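Local coordinates for putative immunoglobulin-blocking virulence protein (Mycoplasma mycoides subsp. capri, PDB 7ADK) that probably binds host immunoglobulins and blocks their action, helping the mycoplasma evade immunity, and is held here in complex with a lipoprotein, at residues D191-G196 and G204-S209; R352-D357 and P373-E378; G608-R613 and E640-N645. All blocks are in the same frame, centred on the assembly; numbering follows the deposited sequence.

Contact 1: residues D191-G196 and G204-S209; sequences DALSGG and GLFNNS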
ATOM      1  N   ASP A 191      -7.159  40.533  30.195  1.00 88.37           N
ATOM      2  CA  ASP A 191      -7.327  39.073  30.079  1.00 88.37           C
ATOM      3  C   ASP A 191      -6.341  38.430  29.095  1.00 88.37           C
ATOM      4  O   ASP A 191      -5.750  37.397  29.398  1.00 88.37           O
ATOM      5  CB  ASP A 191      -8.763  38.718  29.678  1.00 88.37           C
ATOM      6  CG  ASP A 191      -9.777  38.708  30.820  1.00 88.37           C
ATOM      7  OD1 ASP A 191      -9.386  38.787  31.995  1.00 88.37           O
ATOM      8  OD2 ASP A 191     -10.977  38.512  30.544  1.00 88.37           O
ATOM      9  N   ALA A 192      -6.082  39.057  27.947  1.00 80.47           N
ATOM     10  CA  ALA A 192      -5.107  38.551  26.989  1.00 80.47           C
ATOM     11  C   ALA A 192      -3.666  38.569  27.522  1.00 80.47           C
ATOM     12  O   ALA A 192      -2.852  37.754  27.094  1.00 80.47           O
ATOM     13  CB  ALA A 192      -5.239  39.370  25.710  1.00 80.47           C
ATOM     14  N   LEU A 193      -3.337  39.466  28.458  1.00 81.12           N
ATOM     15  CA  LEU A 193      -2.021  39.522  29.106  1.00 81.12           C
ATOM     16  C   LEU A 193      -1.874  38.494  30.235  1.00 81.12           C
ATOM     17  O   LEU A 193      -0.844  37.838  30.330  1.00 81.12           O
ATOM     18  CB  LEU A 193      -1.741  40.949  29.600  1.00 81.12           C
ATOM     19  CG  LEU A 193      -1.793  42.024  28.505  1.00 81.12           C
ATOM     20  CD1 LEU A 193      -1.380  43.371  29.080  1.00 81.12           C
ATOM     21  CD2 LEU A 193      -0.917  41.688  27.306  1.00 81.12           C
ATOM     22  N   SER A 194      -2.902  38.328  31.068  1.00 84.77           N
ATOM     23  CA  SER A 194      -2.883  37.456  32.262  1.00 84.77           C
ATOM     24  C   SER A 194      -3.283  35.997  32.023  1.00 84.77           C
ATOM     25  O   SER A 194      -2.941  35.121  32.816  1.00 84.77           O
ATOM     26  CB  SER A 194      -3.819  38.035  33.316  1.00 84.77           C
ATOM     27  OG  SER A 194      -5.137  38.127  32.824  1.00 84.77           O
ATOM     28  N   GLY A 195      -4.033  35.727  30.958  1.00 85.46           N
ATOM     29  CA  GLY A 195      -4.765  34.481  30.739  1.00 85.46           C
ATOM     30  C   GLY A 195      -6.211  34.521  31.248  1.00 85.46           C
ATOM     31  O   GLY A 195      -6.966  33.589  31.004  1.00 85.46           O
ATOM     32  N   GLY A 196      -6.627  35.572  31.950  1.00 87.94           N
ATOM     33  CA  GLY A 196      -7.927  35.625  32.619  1.00 87.94           C
ATOM     34  C   GLY A 196      -8.061  34.565  33.721  1.00 87.94           C
ATOM     35  O   GLY A 196      -7.062  34.148  34.309  1.00 87.94           O
ATOM     36  N   GLY A 204      -1.601  33.261  28.632  1.00 77.79           N
ATOM     37  CA  GLY A 204      -1.677  34.683  28.272  1.00 77.79           C
ATOM     38  C   GLY A 204      -0.321  35.279  27.903  1.00 77.79           C
ATOM     39  O   GLY A 204       0.717  34.661  28.117  1.00 77.79           O
ATOM     40  N   LEU A 205      -0.282  36.491  27.347  1.00 74.51           N
ATOM     41  CA  LEU A 205       0.967  37.067  26.827  1.00 74.51           C
ATOM     42  C   LEU A 205       2.080  37.240  27.871  1.00 74.51           C
ATOM     43  O   LEU A 205       3.241  37.039  27.532  1.00 74.51           O
ATOM     44  CB  LEU A 205       0.691  38.405  26.126  1.00 74.51           C
ATOM     45  CG  LEU A 205       0.195  38.217  24.690  1.00 74.51           C
ATOM     46  CD1 LEU A 205      -0.519  39.466  24.189  1.00 74.51           C
ATOM     47  CD2 LEU A 205       1.369  37.919  23.767  1.00 74.51           C
ATOM     48  N   PHE A 206       1.760  37.563  29.122  1.00 77.41           N
ATOM     49  CA  PHE A 206       2.742  37.707  30.204  1.00 77.41           C
ATOM     50  C   PHE A 206       2.457  36.753  31.358  1.00 77.41           C
ATOM     51  O   PHE A 206       2.843  37.007  32.499  1.00 77.41           O
ATOM     52  CB  PHE A 206       2.869  39.169  30.648  1.00 77.41           C
ATOM     53  CG  PHE A 206       3.126  40.136  29.517  1.00 77.41           C
ATOM     54  CD1 PHE A 206       4.152  39.893  28.592  1.00 77.41           C
ATOM     55  CD2 PHE A 206       2.293  41.242  29.338  1.00 77.41           C
ATOM     56  CE1 PHE A 206       4.328  40.729  27.485  1.00 77.41           C
ATOM     57  CE2 PHE A 206       2.463  42.075  28.229  1.00 77.41           C
ATOM     58  CZ  PHE A 206       3.473  41.817  27.297  1.00 77.41           C
ATOM     59  N   ASN A 207       1.788  35.643  31.056  1.00 79.63           N
ATOM     60  CA  ASN A 207       1.618  34.504  31.943  1.00 79.63           C
ATOM     61  C   ASN A 207       1.462  33.220  31.112  1.00 79.63           C
ATOM     62  O   ASN A 207       0.348  32.807  30.797  1.00 79.63           O
ATOM     63  CB  ASN A 207       0.441  34.750  32.880  1.00 79.63           C
ATOM     64  CG  ASN A 207       0.200  33.631  33.845  1.00 79.63           C
ATOM     65  OD1 ASN A 207       1.003  32.850  34.145  1.00 79.63           O
ATOM     66  ND2 ASN A 207      -0.884  33.507  34.367  1.00 79.63           N
ATOM     67  N   ASN A 208       2.581  32.617  30.719  1.00 74.63           N
ATOM     68  CA  ASN A 208       2.625  31.390  29.931  1.00 74.63           C
ATOM     69  C   ASN A 208       3.904  30.602  30.205  1.00 74.63           C
ATOM     70  O   ASN A 208       4.867  31.128  30.736  1.00 74.63           O
ATOM     71  CB  ASN A 208       2.437  31.679  28.431  1.00 74.63           C
ATOM     72  CG  ASN A 208       3.571  32.445  27.792  1.00 74.63           C
ATOM     73  OD1 ASN A 208       4.670  31.940  27.634  1.00 74.63           O
ATOM     74  ND2 ASN A 208       3.335  33.665  27.393  1.00 74.63           N
ATOM     75  N   SER A 209       3.927  29.333  29.831  1.00 75.71           N
ATOM     76  CA  SER A 209       4.994  28.398  30.177  1.00 75.71           C
ATOM     77  C   SER A 209       6.405  28.845  29.762  1.00 75.71           C
ATOM     78  O   SER A 209       7.327  28.736  30.569  1.00 75.71           O
ATOM     79  CB  SER A 209       4.638  27.030  29.612  1.00 75.71           C
ATOM     80  OG  SER A 209       5.555  26.050  29.993  1.00 75.71           O
TER

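Contact 2: residues R352-D357 and P373-E378; sequences RVFDYD and PGWVKE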
ATOM      1  N   ARG A 352     -27.856  10.050  23.740  1.00 65.80           N
ATOM      2  CA  ARG A 352     -27.163   8.801  24.077  1.00 65.80           C
ATOM      3  C   ARG A 352     -27.967   7.955  25.059  1.00 65.80           C
ATOM      4  O   ARG A 352     -28.468   8.461  26.058  1.00 65.80           O
ATOM      5  CB  ARG A 352     -25.761   9.090  24.616  1.00 65.80           C
ATOM      6  CG  ARG A 352     -24.951   9.829  23.566  1.00 65.80           C
ATOM      7  CD  ARG A 352     -23.503  10.035  23.971  1.00 65.80           C
ATOM      8  NE  ARG A 352     -22.697   8.836  23.751  1.00 65.80           N
ATOM      9  CZ  ARG A 352     -21.470   8.813  23.279  1.00 65.80           C
ATOM     10  NH1 ARG A 352     -20.717   9.868  23.193  1.00 65.80           N
ATOM     11  NH2 ARG A 352     -20.988   7.701  22.848  1.00 65.80           N
ATOM     12  N   VAL A 353     -28.039   6.649  24.826  1.00 67.58           N
ATOM     13  CA  VAL A 353     -28.252   5.681  25.905  1.00 67.58           C
ATOM     14  C   VAL A 353     -26.902   5.461  26.591  1.00 67.58           C
ATOM     15  O   VAL A 353     -25.864   5.582  25.944  1.00 67.58           O
ATOM     16  CB  VAL A 353     -28.937   4.407  25.387  1.00 67.58           C
ATOM     17  CG1 VAL A 353     -28.052   3.522  24.541  1.00 67.58           C
ATOM     18  CG2 VAL A 353     -29.480   3.573  26.535  1.00 67.58           C
ATOM     19  N   PHE A 354     -26.891   5.240  27.906  1.00 69.59           N
ATOM     20  CA  PHE A 354     -25.693   5.446  28.732  1.00 69.59           C
ATOM     21  C   PHE A 354     -25.195   6.907  28.675  1.00 69.59           C
ATOM     22  O   PHE A 354     -24.038   7.204  28.400  1.00 69.59           O
ATOM     23  CB  PHE A 354     -24.616   4.382  28.475  1.00 69.59           C
ATOM     24  CG  PHE A 354     -25.130   2.961  28.439  1.00 69.59           C
ATOM     25  CD1 PHE A 354     -25.873   2.447  29.516  1.00 69.59           C
ATOM     26  CD2 PHE A 354     -24.856   2.140  27.334  1.00 69.59           C
ATOM     27  CE1 PHE A 354     -26.318   1.118  29.506  1.00 69.59           C
ATOM     28  CE2 PHE A 354     -25.299   0.807  27.320  1.00 69.59           C
ATOM     29  CZ  PHE A 354     -26.020   0.294  28.411  1.00 69.59           C
ATOM     30  N   ASP A 355     -26.118   7.837  28.918  1.00 72.84           N
ATOM     31  CA  ASP A 355     -25.924   9.289  28.920  1.00 72.84           C
ATOM     32  C   ASP A 355     -24.940   9.794  29.988  1.00 72.84           C
ATOM     33  O   ASP A 355     -24.699   9.131  31.000  1.00 72.84           O
ATOM     34  CB  ASP A 355     -27.278   9.968  29.156  1.00 72.84           C
ATOM     35  CG  ASP A 355     -27.889   9.617  30.514  1.00 72.84           C
ATOM     36  OD1 ASP A 355     -28.273   8.450  30.725  1.00 72.84           O
ATOM     37  OD2 ASP A 355     -27.999  10.505  31.378  1.00 72.84           O
ATOM     38  N   TYR A 356     -24.392  10.996  29.783  1.00 69.93           N
ATOM     39  CA  TYR A 356     -23.517  11.696  30.725  1.00 69.93           C
ATOM     40  C   TYR A 356     -23.649  13.224  30.612  1.00 69.93           C
ATOM     41  O   TYR A 356     -24.029  13.743  29.571  1.00 69.93           O
ATOM     42  CB  TYR A 356     -22.072  11.205  30.571  1.00 69.93           C
ATOM     43  CG  TYR A 356     -21.422  11.320  29.207  1.00 69.93           C
ATOM     44  CD1 TYR A 356     -20.727  12.486  28.853  1.00 69.93           C
ATOM     45  CD2 TYR A 356     -21.445  10.230  28.320  1.00 69.93           C
ATOM     46  CE1 TYR A 356     -20.044  12.559  27.633  1.00 69.93           C
ATOM     47  CE2 TYR A 356     -20.754  10.293  27.101  1.00 69.93           C
ATOM     48  CZ  TYR A 356     -20.040  11.455  26.759  1.00 69.93           C
ATOM     49  OH  TYR A 356     -19.330  11.508  25.610  1.00 69.93           O
ATOM     50  N   ASP A 357     -23.370  13.956  31.693  1.00 76.63           N
ATOM     51  CA  ASP A 357     -23.689  15.389  31.797  1.00 76.63           C
ATOM     52  C   ASP A 357     -22.675  16.329  31.125  1.00 76.63           C
ATOM     53  O   ASP A 357     -22.948  17.508  30.926  1.00 76.63           O
ATOM     54  CB  ASP A 357     -23.843  15.740  33.279  1.00 76.63           C
ATOM     55  CG  ASP A 357     -24.643  17.008  33.551  1.00 76.63           C
ATOM     56  OD1 ASP A 357     -24.483  17.595  34.640  1.00 76.63           O
ATOM     57  OD2 ASP A 357     -25.459  17.423  32.704  1.00 76.63           O
ATOM     58  N   PRO A 373     -18.791   7.927  31.149  1.00 64.12           N
ATOM     59  CA  PRO A 373     -18.714   8.731  32.365  1.00 64.12           C
ATOM     60  C   PRO A 373     -19.960   8.617  33.256  1.00 64.12           C
ATOM     61  O   PRO A 373     -21.079   8.835  32.818  1.00 64.12           O
ATOM     62  CB  PRO A 373     -18.485  10.163  31.894  1.00 64.12           C
ATOM     63  CG  PRO A 373     -17.939  10.029  30.489  1.00 64.12           C
ATOM     64  CD  PRO A 373     -18.553   8.743  29.976  1.00 64.12           C
ATOM     65  N   GLY A 374     -19.791   8.298  34.537  1.00 66.21           N
ATOM     66  CA  GLY A 374     -20.907   8.103  35.469  1.00 66.21           C
ATOM     67  C   GLY A 374     -21.566   6.726  35.434  1.00 66.21           C
ATOM     68  O   GLY A 374     -22.538   6.509  36.147  1.00 66.21           O
ATOM     69  N   TRP A 375     -21.022   5.782  34.671  1.00 70.66           N
ATOM     70  CA  TRP A 375     -21.441   4.387  34.617  1.00 70.66           C
ATOM     71  C   TRP A 375     -20.293   3.482  35.039  1.00 70.66           C
ATOM     72  O   TRP A 375     -19.127   3.822  34.844  1.00 70.66           O
ATOM     73  CB  TRP A 375     -21.914   4.039  33.205  1.00 70.66           C
ATOM     74  CG  TRP A 375     -23.127   4.786  32.763  1.00 70.66           C
ATOM     75  CD1 TRP A 375     -23.149   6.062  32.328  1.00 70.66           C
ATOM     76  CD2 TRP A 375     -24.516   4.355  32.778  1.00 70.66           C
ATOM     77  NE1 TRP A 375     -24.447   6.456  32.094  1.00 70.66           N
ATOM     78  CE2 TRP A 375     -25.333   5.441  32.356  1.00 70.66           C
ATOM     79  CE3 TRP A 375     -25.166   3.144  33.083  1.00 70.66           C
ATOM     80  CZ2 TRP A 375     -26.719   5.329  32.247  1.00 70.66           C
ATOM     81  CZ3 TRP A 375     -26.558   3.022  32.974  1.00 70.66           C
ATOM     82  CH2 TRP A 375     -27.337   4.111  32.560  1.00 70.66           C
ATOM     83  N   VAL A 376     -20.613   2.318  35.600  1.00 72.58           N
ATOM     84  CA  VAL A 376     -19.619   1.284  35.925  1.00 72.58           C
ATOM     85  C   VAL A 376     -20.018  -0.056  35.311  1.00 72.58           C
ATOM     86  O   VAL A 376     -21.189  -0.425  35.303  1.00 72.58           O
ATOM     87  CB  VAL A 376     -19.321   1.229  37.433  1.00 72.58           C
ATOM     88  CG1 VAL A 376     -20.534   0.904  38.294  1.00 72.58           C
ATOM     89  CG2 VAL A 376     -18.221   0.232  37.779  1.00 72.58           C
ATOM     90  N   LYS A 377     -19.034  -0.757  34.746  1.00 76.40           N
ATOM     91  CA  LYS A 377     -19.180  -2.019  34.022  1.00 76.40           C
ATOM     92  C   LYS A 377     -18.740  -3.194  34.878  1.00 76.40           C
ATOM     93  O   LYS A 377     -17.670  -3.172  35.476  1.00 76.40           O
ATOM     94  CB  LYS A 377     -18.375  -1.941  32.716  1.00 76.40           C
ATOM     95  CG  LYS A 377     -18.446  -3.196  31.838  1.00 76.40           C
ATOM     96  CD  LYS A 377     -17.738  -3.034  30.482  1.00 76.40           C
ATOM     97  CE  LYS A 377     -16.217  -2.796  30.558  1.00 76.40           C
ATOM     98  NZ  LYS A 377     -15.426  -3.985  30.960  1.00 76.40           N
ATOM     99  N   GLU A 378     -19.529  -4.251  34.875  1.00 80.24           N
ATOM    100  CA  GLU A 378     -19.196  -5.548  35.460  1.00 80.24           C
ATOM    101  C   GLU A 378     -19.300  -6.641  34.389  1.00 80.24           C
ATOM    102  O   GLU A 378     -20.290  -6.701  33.669  1.00 80.24           O
ATOM    103  CB  GLU A 378     -20.107  -5.794  36.675  1.00 80.24           C
ATOM    104  CG  GLU A 378     -19.883  -7.159  37.327  1.00 80.24           C
ATOM    105  CD  GLU A 378     -20.658  -7.398  38.631  1.00 80.24           C
ATOM    106  OE1 GLU A 378     -20.891  -8.577  38.978  1.00 80.24           O
ATOM    107  OE2 GLU A 378     -20.997  -6.443  39.362  1.00 80.24           O
TER

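Contact 3: residues G608-R613 and E640-N645; sequences GLDFSR and ELTLYN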
ATOM      1  N   GLY A 608     -20.247  12.468  -2.726  1.00 52.11           N
ATOM      2  CA  GLY A 608     -20.112  11.286  -3.576  1.00 52.11           C
ATOM      3  C   GLY A 608     -21.404  10.494  -3.766  1.00 52.11           C
ATOM      4  O   GLY A 608     -22.155  10.299  -2.817  1.00 52.11           O
ATOM      5  N   LEU A 609     -21.633   9.972  -4.975  1.00 50.70           N
ATOM      6  CA  LEU A 609     -22.643   8.952  -5.276  1.00 50.70           C
ATOM      7  C   LEU A 609     -22.007   7.694  -5.852  1.00 50.70           C
ATOM      8  O   LEU A 609     -21.306   7.749  -6.852  1.00 50.70           O
ATOM      9  CB  LEU A 609     -23.710   9.488  -6.243  1.00 50.70           C
ATOM     10  CG  LEU A 609     -24.876  10.227  -5.578  1.00 50.70           C
ATOM     11  CD1 LEU A 609     -25.740  10.856  -6.656  1.00 50.70           C
ATOM     12  CD2 LEU A 609     -25.772   9.290  -4.784  1.00 50.70           C
ATOM     13  N   ASP A 610     -22.307   6.547  -5.260  1.00 59.44           N
ATOM     14  CA  ASP A 610     -21.912   5.227  -5.749  1.00 59.44           C
ATOM     15  C   ASP A 610     -23.137   4.403  -6.184  1.00 59.44           C
ATOM     16  O   ASP A 610     -24.038   4.117  -5.396  1.00 59.44           O
ATOM     17  CB  ASP A 610     -21.072   4.526  -4.674  1.00 59.44           C
ATOM     18  CG  ASP A 610     -20.724   3.081  -5.036  1.00 59.44           C
ATOM     19  OD1 ASP A 610     -20.503   2.800  -6.229  1.00 59.44           O
ATOM     20  OD2 ASP A 610     -20.714   2.205  -4.147  1.00 59.44           O
ATOM     21  N   PHE A 611     -23.146   3.984  -7.445  1.00 62.93           N
ATOM     22  CA  PHE A 611     -24.144   3.105  -8.030  1.00 62.93           C
ATOM     23  C   PHE A 611     -23.578   1.742  -8.451  1.00 62.93           C
ATOM     24  O   PHE A 611     -24.230   1.007  -9.174  1.00 62.93           O
ATOM     25  CB  PHE A 611     -24.874   3.846  -9.153  1.00 62.93           C
ATOM     26  CG  PHE A 611     -25.646   5.073  -8.706  1.00 62.93           C
ATOM     27  CD1 PHE A 611     -26.731   4.933  -7.827  1.00 62.93           C
ATOM     28  CD2 PHE A 611     -25.326   6.344  -9.202  1.00 62.93           C
ATOM     29  CE1 PHE A 611     -27.512   6.042  -7.473  1.00 62.93           C
ATOM     30  CE2 PHE A 611     -26.101   7.458  -8.843  1.00 62.93           C
ATOM     31  CZ  PHE A 611     -27.196   7.307  -7.978  1.00 62.93           C
ATOM     32  N   SER A 612     -22.400   1.338  -7.976  1.00 66.60           N
ATOM     33  CA  SER A 612     -21.762   0.052  -8.299  1.00 66.60           C
ATOM     34  C   SER A 612     -22.596  -1.198  -7.992  1.00 66.60           C
ATOM     35  O   SER A 612     -22.461  -2.214  -8.665  1.00 66.60           O
ATOM     36  CB  SER A 612     -20.459  -0.089  -7.527  1.00 66.60           C
ATOM     37  OG  SER A 612     -19.611   0.990  -7.808  1.00 66.60           O
ATOM     38  N   ARG A 613     -23.468  -1.158  -6.982  1.00 72.81           N
ATOM     39  CA  ARG A 613     -24.341  -2.293  -6.642  1.00 72.81           C
ATOM     40  C   ARG A 613     -25.630  -2.322  -7.463  1.00 72.81           C
ATOM     41  O   ARG A 613     -26.299  -3.342  -7.445  1.00 72.81           O
ATOM     42  CB  ARG A 613     -24.671  -2.291  -5.147  1.00 72.81           C
ATOM     43  CG  ARG A 613     -23.459  -2.393  -4.220  1.00 72.81           C
ATOM     44  CD  ARG A 613     -23.912  -2.222  -2.779  1.00 72.81           C
ATOM     45  NE  ARG A 613     -22.793  -2.131  -1.842  1.00 72.81           N
ATOM     46  CZ  ARG A 613     -22.808  -1.588  -0.644  1.00 72.81           C
ATOM     47  NH1 ARG A 613     -23.863  -1.040  -0.142  1.00 72.81           N
ATOM     48  NH2 ARG A 613     -21.749  -1.575   0.081  1.00 72.81           N
ATOM     49  N   GLU A 640     -18.175  13.410  -7.287  1.00 57.09           N
ATOM     50  CA  GLU A 640     -17.778  12.074  -7.701  1.00 57.09           C
ATOM     51  C   GLU A 640     -18.994  11.190  -7.978  1.00 57.09           C
ATOM     52  O   GLU A 640     -19.984  11.243  -7.250  1.00 57.09           O
ATOM     53  CB  GLU A 640     -16.880  11.487  -6.616  1.00 57.09           C
ATOM     54  CG  GLU A 640     -16.204  10.190  -7.025  1.00 57.09           C
ATOM     55  CD  GLU A 640     -14.998   9.921  -6.127  1.00 57.09           C
ATOM     56  OE1 GLU A 640     -13.875   9.731  -6.640  1.00 57.09           O
ATOM     57  OE2 GLU A 640     -15.153   9.918  -4.890  1.00 57.09           O
ATOM     58  N   LEU A 641     -18.899  10.359  -9.016  1.00 55.04           N
ATOM     59  CA  LEU A 641     -19.945   9.457  -9.473  1.00 55.04           C
ATOM     60  C   LEU A 641     -19.347   8.112  -9.864  1.00 55.04           C
ATOM     61  O   LEU A 641     -18.674   8.015 -10.875  1.00 55.04           O
ATOM     62  CB  LEU A 641     -20.657  10.118 -10.664  1.00 55.04           C
ATOM     63  CG  LEU A 641     -21.750   9.260 -11.317  1.00 55.04           C
ATOM     64  CD1 LEU A 641     -22.935   9.054 -10.386  1.00 55.04           C
ATOM     65  CD2 LEU A 641     -22.223   9.903 -12.609  1.00 55.04           C
ATOM     66  N   THR A 642     -19.631   7.062  -9.112  1.00 57.44           N
ATOM     67  CA  THR A 642     -19.255   5.695  -9.485  1.00 57.44           C
ATOM     68  C   THR A 642     -20.457   4.970 -10.081  1.00 57.44           C
ATOM     69  O   THR A 642     -21.554   5.016  -9.540  1.00 57.44           O
ATOM     70  CB  THR A 642     -18.640   4.910  -8.322  1.00 57.44           C
ATOM     71  OG1 THR A 642     -17.620   5.645  -7.694  1.00 57.44           O
ATOM     72  CG2 THR A 642     -18.020   3.612  -8.816  1.00 57.44           C
ATOM     73  N   LEU A 643     -20.245   4.320 -11.218  1.00 59.31           N
ATOM     74  CA  LEU A 643     -21.220   3.603 -12.011  1.00 59.31           C
ATOM     75  C   LEU A 643     -20.826   2.134 -12.119  1.00 59.31           C
ATOM     76  O   LEU A 643     -19.655   1.784 -12.221  1.00 59.31           O
ATOM     77  CB  LEU A 643     -21.302   4.261 -13.394  1.00 59.31           C
ATOM     78  CG  LEU A 643     -21.834   5.697 -13.406  1.00 59.31           C
ATOM     79  CD1 LEU A 643     -21.715   6.299 -14.791  1.00 59.31           C
ATOM     80  CD2 LEU A 643     -23.280   5.758 -12.954  1.00 59.31           C
ATOM     81  N   TYR A 644     -21.811   1.258 -12.175  1.00 60.33           N
ATOM     82  CA  TYR A 644     -21.574  -0.111 -12.581  1.00 60.33           C
ATOM     83  C   TYR A 644     -21.161  -0.199 -14.050  1.00 60.33           C
ATOM     84  O   TYR A 644     -21.834   0.367 -14.915  1.00 60.33           O
ATOM     85  CB  TYR A 644     -22.805  -0.946 -12.305  1.00 60.33           C
ATOM     86  CG  TYR A 644     -22.616  -2.382 -12.705  1.00 60.33           C
ATOM     87  CD1 TYR A 644     -21.820  -3.221 -11.914  1.00 60.33           C
ATOM     88  CD2 TYR A 644     -23.200  -2.867 -13.885  1.00 60.33           C
ATOM     89  CE1 TYR A 644     -21.646  -4.558 -12.278  1.00 60.33           C
ATOM     90  CE2 TYR A 644     -23.042  -4.210 -14.239  1.00 60.33           C
ATOM     91  CZ  TYR A 644     -22.279  -5.060 -13.423  1.00 60.33           C
ATOM     92  OH  TYR A 644     -22.182  -6.372 -13.704  1.00 60.33           O
ATOM     93  N   ASN A 645     -20.099  -0.956 -14.349  1.00 62.10           N
ATOM     94  CA  ASN A 645     -19.841  -1.459 -15.694  1.00 62.10           C
ATOM     95  C   ASN A 645     -19.171  -2.838 -15.700  1.00 62.10           C
ATOM     96  O   ASN A 645     -18.444  -3.195 -14.783  1.00 62.10           O
ATOM     97  CB  ASN A 645     -19.062  -0.442 -16.533  1.00 62.10           C
ATOM     98  CG  ASN A 645     -19.244  -0.705 -18.010  1.00 62.10           C
ATOM     99  OD1 ASN A 645     -20.215  -1.298 -18.447  1.00 62.10           O
ATOM    100  ND2 ASN A 645     -18.320  -0.327 -18.832  1.00 62.10           N
TER

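Contact 1: residues D191-G196 and G204-S209
Backbone hydrogen bonds join Ala192 and Leu193, in the last turn of helix 182-194, to a type I beta turn that runs from Gly204 to Asn207. Leu205 N donates to Ala192 O over 2.9 Å. Phe206 N donates to Leu193 O at 2.9 Å. Gly204 has no side chain, and its CA comes within 3.7 Å of Gly195 N. The chain leaves the helix at Gly195, which has positive phi.

One side-chain bond adds to these. Asn207 ND2 reaches Ser194 O at 3.0 Å, tilted from the carbonyl plane. Its CG is anti to the backbone N (chi1 -179°), which places the amide NH2 beside the carbonyl of Ser194. On the helix side, Ser194 OG accepts from Gly196 N in an ST turn and is also bonded to Lys190 O.

The apolar contact centres on Leu193. Its side chain lies beside that of Phe206, pointing the same way. The CD2 branch does most of the touching: it is 3.5 Å from Phe206 CE2 and 3.8 Å from Leu205 CB. Phe296, Ile320 and Ile326 pack around this group.

The turn also holds itself. Gly204 O accepts from Asn207 N and from Asn208 ND2, the latter at 2.9 Å. Asn208 OD1 caps Phe211 N, so the same residue serves as N-cap of helix 209-218. Tyr249 OH bonds to both Asn208 ND2 and Leu205 O.

The carbonyls of Ala192, Leu193 and Ser194, at a helix end where no further turn follows, each receive a donor from the turn. These three C-terminal carbonyls are thus satisfied from outside the helix, while Leu193 packs with Leu205 and Phe206 beside them.

Contact 2: residues R352-D357 and P373-E378
Phe354 and Trp375 form a T-shaped (edge-to-face) stack between the loop after helix 339-351 and the start of strand 375-379, which pairs antiparallel with strand 396-403 in a mixed sheet. The edge of Phe354 is turned to the face of the indole. The centroids of the phenyl and the indole six-membered ring are 5.0 Å apart, with the planes at 76°. Phe354 CD1 leads and comes 3.6 Å from Trp375 CZ3. Phe354 CB lies over the five-membered ring in a CH-pi contact. One indole face is therefore covered along both of its rings.

Tyr356 and Pro373 meet differently. Pro373 CD sits over one face of the tyrosine ring, offset toward the rim, in a CH-pi contact at 4.0 Å from the ring centroid. Tyr356 has CG between its backbone N and carbonyl carbon (chi1 57°), and this rotation sets the ring face against the proline. Its OH bonds to Tyr360 O.

Asp355 stands between these two pairs. Its carboxylate plane is nearly perpendicular to the indole, and OD1 lies 3.8 Å from Trp375 CZ2. That oxygen makes a salt bridge with Arg403 of strand 396-403. The contact thus joins a loop without regular structure to strand 375-379. Its one cross-segment hydrogen bond runs from Trp375 NE1 to Asp355 O, 2.9 Å long, with the acceptor in the indole plane.

Contact 3: residues G608-R613 and E640-N645
Asp610 and Ser612 close a small polar turn over the side chain of Thr642. Asp610 OD1 accepts twice from the same residue. Ser612 N, two residues on, donates to it at 3.0 Å, an Asx turn; it comes from above the carboxylate plane. Ser612 OG donates to the syn lone pair of OD1. Asp610 has CG anti to the backbone N (chi1 174°), and this brings OD1 to 3.5 Å from Thr642 CB. The methyl CG2 of Thr642 rests against Ser612 OG.

Before this turn in sequence the strands pair in parallel, with their axes 4° apart. Leu609 N donates to Glu640 O, and Leu609 O accepts from Thr642 N at 2.9 Å. The third bond, from Phe611 N to Thr642 O, is 2.8 Å long. On the face of Leu609 and Leu641 the packing is apolar, and the Phe611 ring joins it. Leu641 CD1 meets the edge of this ring near its plane, 3.8 Å from Phe611 CD2. Leu643 CD2 comes 4.3 Å from the same Phe611 CD2. Past strand 640-643, Tyr644 CD1 lies near Ser612 O, and Asn645 O accepts from Ser685 OG of the lipoprotein chain.

Strands 608-610 and 640-643 are neighbours in a parallel sheet whose strand order follows the sequence, reminiscent of a leucine-rich-repeat solenoid. Strand 553-555 flanks the first and strand 676-679 the second, where Glu640 OE1 bonds to His678.

How the contacts relate
The three contacts follow one another along the chain and do not touch. Contact 1 lies about 37 Å from contact 2, centre to centre, and about 53 Å from contact 3, on the opposite side of the chain's centre. Contacts 2 and 3 are about 40 Å apart between centres, and their nearest atoms about 25 Å. Each joins a different kind of structure: a helix end to a turn, a loop to a mixed sheet, and two strands of a parallel sheet. Among them, contact 3 alone is touched by the lipoprotein chain. No other chain of the assembly touches contacts 1 and 2.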